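Local coordinates for protein glycoside hydrolase family 31 (Kribbella flavida DSM 17836, PDB 5X3I) that hydrolyses the alpha-1,3-glucosidic linkages of the cyclic tetrasaccharide cyclobis-(1-6)-alpha-nigerosyl to give isomaltose, as an intracellular glycoside hydrolase, at residues Q397-S402 against A427-G432; I704-G709 against S733-L738. The protein carries 1 engineered substitution. One frame throughout, in Å; residues are numbered along the deposited sequence.

Interaction 1 (Q397-S402 against A427-G432); sequences QKTEFS and AYRNRG. With SO4 (sulfate ion), chain D.
Two loops of the family 31 TIM-barrel domain, one running from barrel strand 388-393 into helix 404-415 and the other following that helix, meet through Thr399 and Arg429. The touch is small, burying about 80 Å², and the backbones stay well apart: Thr399 CA and Arg429 CA are 8.7 Å from each other. To get across, the Arg429 chain kinks at chi2 (-72°) and again at chi3 (-75°), folding the guanidinium over toward the threonine. There Arg429 NH2 gives a weak hydrogen bond to Thr399 OG1, 3.2 Å long with an N-H...O angle of 153°, the hydroxyl lying at the edge of the guanidinium, near its plane. The methyl keeps to the same group: Thr399 CG2 lies 3.9 Å from Arg429 NH2, with NE almost as near. A third piece of chain joins the two: Gln437 O is hydrogen-bonded to both Thr399 OG1 and Arg429 NE, and both side chains touch Leu439. The loop holding Thr399 leaves the C-terminal end of a barrel strand, the end where TIM barrels carry their active sites, although this contact sits away from the probable catalytic residues. Farther along, Ser402 N makes weak hydrogen bonds to two sulfate oxygens, O1 at 2.9 Å and, much straighter, O3 at 3.3 Å; the ion, probably from the crystallisation liquor, is also hydrogen-bonded to Thr403 OG1.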
loop_
_atom_site.group_PDB
_atom_site.type_symbol
_atom_site.label_atom_id
_atom_site.label_comp_id
_atom_site.label_asym_id
_atom_site.label_seq_id
_atom_site.Cartn_x
_atom_site.Cartn_y
_atom_site.Cartn_z
ATOM N N GLN A 397 -11.567 -9.493 -11.755
ATOM C CA GLN A 397 -12.777 -9.866 -12.453
ATOM C C GLN A 397 -13.368 -11.126 -11.831
ATOM O O GLN A 397 -12.810 -12.210 -11.983
ATOM C CB GLN A 397 -12.487 -10.094 -13.928
ATOM C CG GLN A 397 -13.717 -10.288 -14.778
ATOM C CD GLN A 397 -14.474 -8.986 -14.977
ATOM O OE1 GLN A 397 -13.926 -7.916 -14.773
ATOM N NE2 GLN A 397 -15.737 -9.081 -15.357
ATOM N N LYS A 398 -14.502 -10.974 -11.156
ATOM C CA LYS A 398 -15.152 -12.074 -10.454
ATOM C C LYS A 398 -15.495 -13.219 -11.395
ATOM O O LYS A 398 -16.012 -13.006 -12.488
ATOM C CB LYS A 398 -16.418 -11.596 -9.748
ATOM C CG LYS A 398 -16.177 -10.664 -8.578
ATOM C CD LYS A 398 -17.457 -10.458 -7.797
ATOM C CE LYS A 398 -17.271 -9.472 -6.669
ATOM N NZ LYS A 398 -18.512 -9.274 -5.893
ATOM N N THR A 399 -15.114 -14.422 -10.992
ATOM C CA THR A 399 -15.450 -15.641 -11.717
ATOM C C THR A 399 -16.629 -16.442 -11.152
ATOM O O THR A 399 -17.020 -17.445 -11.728
ATOM C CB THR A 399 -14.240 -16.560 -11.770
ATOM O OG1 THR A 399 -13.774 -16.791 -10.438
ATOM C CG2 THR A 399 -13.145 -15.897 -12.567
ATOM N N GLU A 400 -17.187 -16.003 -10.031
ATOM C CA GLU A 400 -18.175 -16.804 -9.315
ATOM C C GLU A 400 -19.557 -16.772 -9.963
ATOM O O GLU A 400 -20.458 -17.484 -9.541
ATOM C CB GLU A 400 -18.273 -16.347 -7.859
ATOM C CG GLU A 400 -18.999 -15.035 -7.681
ATOM C CD GLU A 400 -18.542 -14.273 -6.454
ATOM O OE1 GLU A 400 -17.346 -13.922 -6.387
ATOM O OE2 GLU A 400 -19.379 -14.029 -5.561
ATOM N N PHE A 401 -19.730 -15.945 -10.985
ATOM C CA PHE A 401 -21.013 -15.865 -11.666
ATOM C C PHE A 401 -20.979 -16.578 -13.002
ATOM O O PHE A 401 -20.028 -16.441 -13.759
ATOM C CB PHE A 401 -21.422 -14.407 -11.856
ATOM C CG PHE A 401 -21.602 -13.670 -10.573
ATOM C CD1 PHE A 401 -22.787 -13.763 -9.872
ATOM C CD2 PHE A 401 -20.582 -12.898 -10.056
ATOM C CE1 PHE A 401 -22.955 -13.090 -8.689
ATOM C CE2 PHE A 401 -20.746 -12.221 -8.874
ATOM C CZ PHE A 401 -21.933 -12.317 -8.188
ATOM N N SER A 402 -22.019 -17.358 -13.273
ATOM C CA SER A 402 -22.139 -18.087 -14.530
ATOM C C SER A 402 -22.637 -17.211 -15.663
ATOM O O SER A 402 -22.344 -17.471 -16.825
ATOM C CB SER A 402 -23.088 -19.278 -14.370
ATOM O OG SER A 402 -22.833 -19.981 -13.171
ATOM N N ALA A 427 -5.537 -19.264 -16.587
ATOM C CA ALA A 427 -5.607 -17.945 -15.970
ATOM C C ALA A 427 -5.398 -18.025 -14.469
ATOM O O ALA A 427 -5.936 -18.905 -13.802
ATOM C CB ALA A 427 -6.944 -17.277 -16.280
ATOM N N TYR A 428 -4.608 -17.104 -13.941
ATOM C CA TYR A 428 -4.419 -17.001 -12.498
ATOM C C TYR A 428 -5.732 -16.694 -11.795
ATOM O O TYR A 428 -6.503 -15.871 -12.262
ATOM C CB TYR A 428 -3.396 -15.918 -12.168
ATOM C CG TYR A 428 -3.257 -15.655 -10.693
ATOM C CD1 TYR A 428 -2.614 -16.567 -9.867
ATOM C CD2 TYR A 428 -3.769 -14.498 -10.123
ATOM C CE1 TYR A 428 -2.481 -16.333 -8.526
ATOM C CE2 TYR A 428 -3.644 -14.258 -8.780
ATOM C CZ TYR A 428 -2.996 -15.178 -7.982
ATOM O OH TYR A 428 -2.865 -14.945 -6.641
ATOM N N ARG A 429 -5.986 -17.333 -10.674
ATOM C CA ARG A 429 -7.122 -17.082 -9.835
ATOM C C ARG A 429 -6.754 -16.544 -8.467
ATOM O O ARG A 429 -5.949 -17.075 -7.779
ATOM C CB ARG A 429 -7.957 -18.320 -9.652
ATOM C CG ARG A 429 -8.170 -19.157 -10.875
ATOM C CD ARG A 429 -9.087 -18.552 -11.868
ATOM N NE ARG A 429 -10.470 -18.638 -11.456
ATOM C CZ ARG A 429 -11.298 -19.592 -11.834
ATOM N NH1 ARG A 429 -10.845 -20.537 -12.588
ATOM N NH2 ARG A 429 -12.547 -19.614 -11.451
ATOM N N ASN A 430 -7.383 -15.459 -8.111
ATOM C CA ASN A 430 -7.177 -14.806 -6.848
ATOM C C ASN A 430 -7.182 -15.811 -5.706
ATOM O O ASN A 430 -8.124 -16.487 -5.474
ATOM C CB ASN A 430 -8.194 -13.696 -6.612
ATOM C CG ASN A 430 -7.823 -12.785 -5.459
ATOM O OD1 ASN A 430 -6.705 -12.563 -5.171
ATOM N ND2 ASN A 430 -8.795 -12.237 -4.865
ATOM N N ARG A 431 -6.030 -15.927 -5.094
ATOM C CA ARG A 431 -5.686 -17.005 -4.189
ATOM C C ARG A 431 -5.939 -16.362 -2.904
ATOM O O ARG A 431 -5.440 -16.791 -1.931
ATOM C CB ARG A 431 -4.196 -17.363 -4.258
ATOM C CG ARG A 431 -3.837 -18.455 -5.225
ATOM C CD ARG A 431 -2.603 -18.123 -6.005
ATOM N NE ARG A 431 -1.375 -18.741 -5.551
ATOM C CZ ARG A 431 -0.555 -19.414 -6.363
ATOM N NH1 ARG A 431 -0.854 -19.572 -7.644
ATOM N NH2 ARG A 431 0.573 -19.944 -5.916
ATOM N N GLY A 432 -6.739 -15.308 -2.961
ATOM C CA GLY A 432 -6.946 -14.403 -1.887
ATOM C C GLY A 432 -8.094 -14.954 -1.175
ATOM O O GLY A 432 -8.645 -15.949 -1.603
HETATM S S SO4 D . -25.241 -16.930 -11.606
HETATM O O1 SO4 D . -24.560 -16.093 -12.585
HETATM O O2 SO4 D . -26.264 -17.703 -12.302
HETATM O O3 SO4 D . -24.288 -17.827 -10.958
HETATM O O4 SO4 D . -25.865 -16.087 -10.592
#

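Interaction 2 (I704-G709 against S733-L738); sequences IDVWTG and SRWSEL. With SO4 (sulfate ion), chain K.
Ile704 lies over one face of the Trp735 indole, and this is the tight part of the contact. Its CG2 methyl stands 3.8 Å from the centroid of the five-membered ring and only 12° off the normal, a CH-pi contact, while CD1 comes down at the CG-CD1 side, 3.4 Å from Trp735 CD1. With CG anti to the backbone N (chi1 172°), the indole swings out from the first turn of helix 735-742 and reaches across to the strand. Its benzene end meets the turn that follows: Val706 CG1 is 3.9 Å from Trp735 CZ3, and Val706 O is 3.6 Å from Trp735 CH2. This pins the C-terminal helix to strand 703-705 of the antiparallel C-terminal sheet, with Cys730 of the neighbouring strand and Phe742 also touching Trp735. An Asx turn forms here, Asp705 OD1 accepting from Trp707 N, and Arg719 forms a salt bridge with the other carboxylate oxygen of Asp705. Gly709 adds little, its CA lying obliquely 3.9 Å from Trp735 CZ2. On this side a water takes over, accepting from Trp735 NE1 at 3.2 Å and donating to Gly709 O at 2.9 Å.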
loop_
_atom_site.group_PDB
_atom_site.type_symbol
_atom_site.label_atom_id
_atom_site.label_comp_id
_atom_site.label_asym_id
_atom_site.label_seq_id
_atom_site.Cartn_x
_atom_site.Cartn_y
_atom_site.Cartn_z
ATOM N N ILE A 704 7.919 31.415 14.533
ATOM C CA ILE A 704 6.739 32.070 15.058
ATOM C C ILE A 704 5.653 31.050 15.348
ATOM O O ILE A 704 5.364 30.193 14.512
ATOM C CB ILE A 704 6.228 33.132 14.076
ATOM C CG1 ILE A 704 7.054 34.407 14.245
ATOM C CG2 ILE A 704 4.746 33.408 14.291
ATOM C CD1 ILE A 704 6.876 35.396 13.149
ATOM N N ASP A 705 5.080 31.122 16.545
ATOM C CA ASP A 705 3.942 30.293 16.900
ATOM C C ASP A 705 2.732 30.805 16.118
ATOM O O ASP A 705 2.325 31.948 16.293
ATOM C CB ASP A 705 3.702 30.355 18.414
ATOM C CG ASP A 705 2.574 29.454 18.885
ATOM O OD1 ASP A 705 1.702 29.066 18.081
ATOM O OD2 ASP A 705 2.554 29.131 20.089
ATOM N N VAL A 706 2.115 29.946 15.309
ATOM C CA VAL A 706 1.113 30.432 14.359
ATOM C C VAL A 706 -0.195 30.791 15.043
ATOM O O VAL A 706 -0.997 31.524 14.485
ATOM C CB VAL A 706 0.808 29.408 13.240
ATOM C CG1 VAL A 706 2.073 29.045 12.482
ATOM C CG2 VAL A 706 0.133 28.184 13.811
ATOM N N TRP A 707 -0.420 30.252 16.233
ATOM C CA TRP A 707 -1.649 30.525 16.947
ATOM C C TRP A 707 -1.635 31.864 17.684
ATOM O O TRP A 707 -2.664 32.504 17.818
ATOM C CB TRP A 707 -1.947 29.392 17.922
ATOM C CG TRP A 707 -1.903 28.061 17.262
ATOM C CD1 TRP A 707 -1.064 27.030 17.554
ATOM C CD2 TRP A 707 -2.711 27.624 16.168
ATOM N NE1 TRP A 707 -1.306 25.973 16.719
ATOM C CE2 TRP A 707 -2.315 26.310 15.858
ATOM C CE3 TRP A 707 -3.738 28.215 15.423
ATOM C CZ2 TRP A 707 -2.903 25.576 14.839
ATOM C CZ3 TRP A 707 -4.324 27.483 14.409
ATOM C CH2 TRP A 707 -3.908 26.177 14.127
ATOM N N THR A 708 -0.501 32.234 18.258
ATOM C CA THR A 708 -0.384 33.553 18.877
ATOM C C THR A 708 0.330 34.629 18.067
ATOM O O THR A 708 0.326 35.796 18.444
ATOM C CB THR A 708 0.349 33.424 20.194
ATOM O OG1 THR A 708 1.674 32.967 19.922
ATOM C CG2 THR A 708 -0.359 32.415 21.081
ATOM N N GLY A 709 0.919 34.253 16.942
ATOM C CA GLY A 709 1.785 35.168 16.224
ATOM C C GLY A 709 3.055 35.607 16.951
ATOM O O GLY A 709 3.792 36.449 16.439
ATOM N N SER A 733 10.594 34.614 8.566
ATOM C CA SER A 733 10.719 35.418 7.365
ATOM C C SER A 733 9.503 35.310 6.444
ATOM O O SER A 733 9.216 36.232 5.700
ATOM C CB SER A 733 11.982 35.031 6.602
ATOM O OG SER A 733 12.018 33.641 6.362
ATOM N N ARG A 734 8.833 34.164 6.445
ATOM C CA ARG A 734 7.636 33.991 5.630
ATOM C C ARG A 734 6.310 34.137 6.381
ATOM O O ARG A 734 5.248 33.910 5.802
ATOM C CB ARG A 734 7.694 32.643 4.915
ATOM C CG ARG A 734 9.022 32.412 4.209
ATOM C CD ARG A 734 9.376 33.503 3.222
ATOM N NE ARG A 734 8.696 33.330 1.945
ATOM C CZ ARG A 734 9.040 33.959 0.825
ATOM N NH1 ARG A 734 10.070 34.796 0.820
ATOM N NH2 ARG A 734 8.357 33.745 -0.294
ATOM N N TRP A 735 6.358 34.468 7.668
ATOM C CA TRP A 735 5.134 34.599 8.456
ATOM C C TRP A 735 4.183 35.662 7.896
ATOM O O TRP A 735 2.975 35.575 8.076
ATOM C CB TRP A 735 5.469 34.922 9.906
ATOM C CG TRP A 735 4.296 35.260 10.783
ATOM C CD1 TRP A 735 4.114 36.412 11.483
ATOM C CD2 TRP A 735 3.158 34.438 11.068
ATOM N NE1 TRP A 735 2.941 36.364 12.184
ATOM C CE2 TRP A 735 2.331 35.163 11.944
ATOM C CE3 TRP A 735 2.754 33.165 10.659
ATOM C CZ2 TRP A 735 1.128 34.657 12.426
ATOM C CZ3 TRP A 735 1.563 32.665 11.138
ATOM C CH2 TRP A 735 0.764 33.409 12.012
ATOM N N SER A 736 4.740 36.651 7.212
ATOM C CA SER A 736 3.932 37.669 6.564
ATOM C C SER A 736 2.973 37.018 5.563
ATOM O O SER A 736 1.833 37.435 5.439
ATOM C CB SER A 736 4.821 38.700 5.868
ATOM O OG SER A 736 4.038 39.620 5.130
ATOM N N GLU A 737 3.432 35.978 4.877
ATOM C CA GLU A 737 2.599 35.288 3.900
ATOM C C GLU A 737 1.583 34.345 4.549
ATOM O O GLU A 737 0.498 34.161 4.018
ATOM C CB GLU A 737 3.464 34.504 2.907
ATOM C CG GLU A 737 4.594 35.304 2.285
ATOM C CD GLU A 737 5.306 34.571 1.156
ATOM O OE1 GLU A 737 5.087 33.355 0.980
ATOM O OE2 GLU A 737 6.090 35.217 0.435
ATOM N N LEU A 738 1.941 33.716 5.664
ATOM C CA LEU A 738 1.055 32.720 6.275
ATOM C C LEU A 738 0.052 33.265 7.281
ATOM O O LEU A 738 -0.929 32.602 7.602
ATOM C CB LEU A 738 1.881 31.632 6.977
ATOM C CG LEU A 738 2.405 30.417 6.201
ATOM C CD1 LEU A 738 1.284 29.742 5.417
ATOM C CD2 LEU A 738 3.566 30.773 5.298
HETATM S S SO4 K . 14.029 32.594 9.094
HETATM O O1 SO4 K . 13.916 33.978 9.537
HETATM O O2 SO4 K . 12.903 32.305 8.218
HETATM O O3 SO4 K . 15.280 32.399 8.369
HETATM O O4 SO4 K . 14.009 31.701 10.247
HETATM O O HOH W 1 2.771 38.404 14.584
#

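How the interactions relate
Following the chain from the N terminus, interaction 1 comes first and is finished before interaction 2 begins, so the two loops neither nest nor cross. Residues 397-402 leave the third strand of the barrel, 388-393, and the 24 residues up to 427-432 carry helix 404-415; the contact closes that excursion at the surface of the catalytic domain. The chain then completes the barrel and enters the C-terminal sheet. There interaction 2 closes a 23-residue loop that contains strands but no helix, tying the last helix back to the sheet. The centres of interactions 1 and 2 are about 56 Å apart, on opposite sides of the chain's centre, and the nearest atoms of interactions 1 and 2 about 43 Å apart.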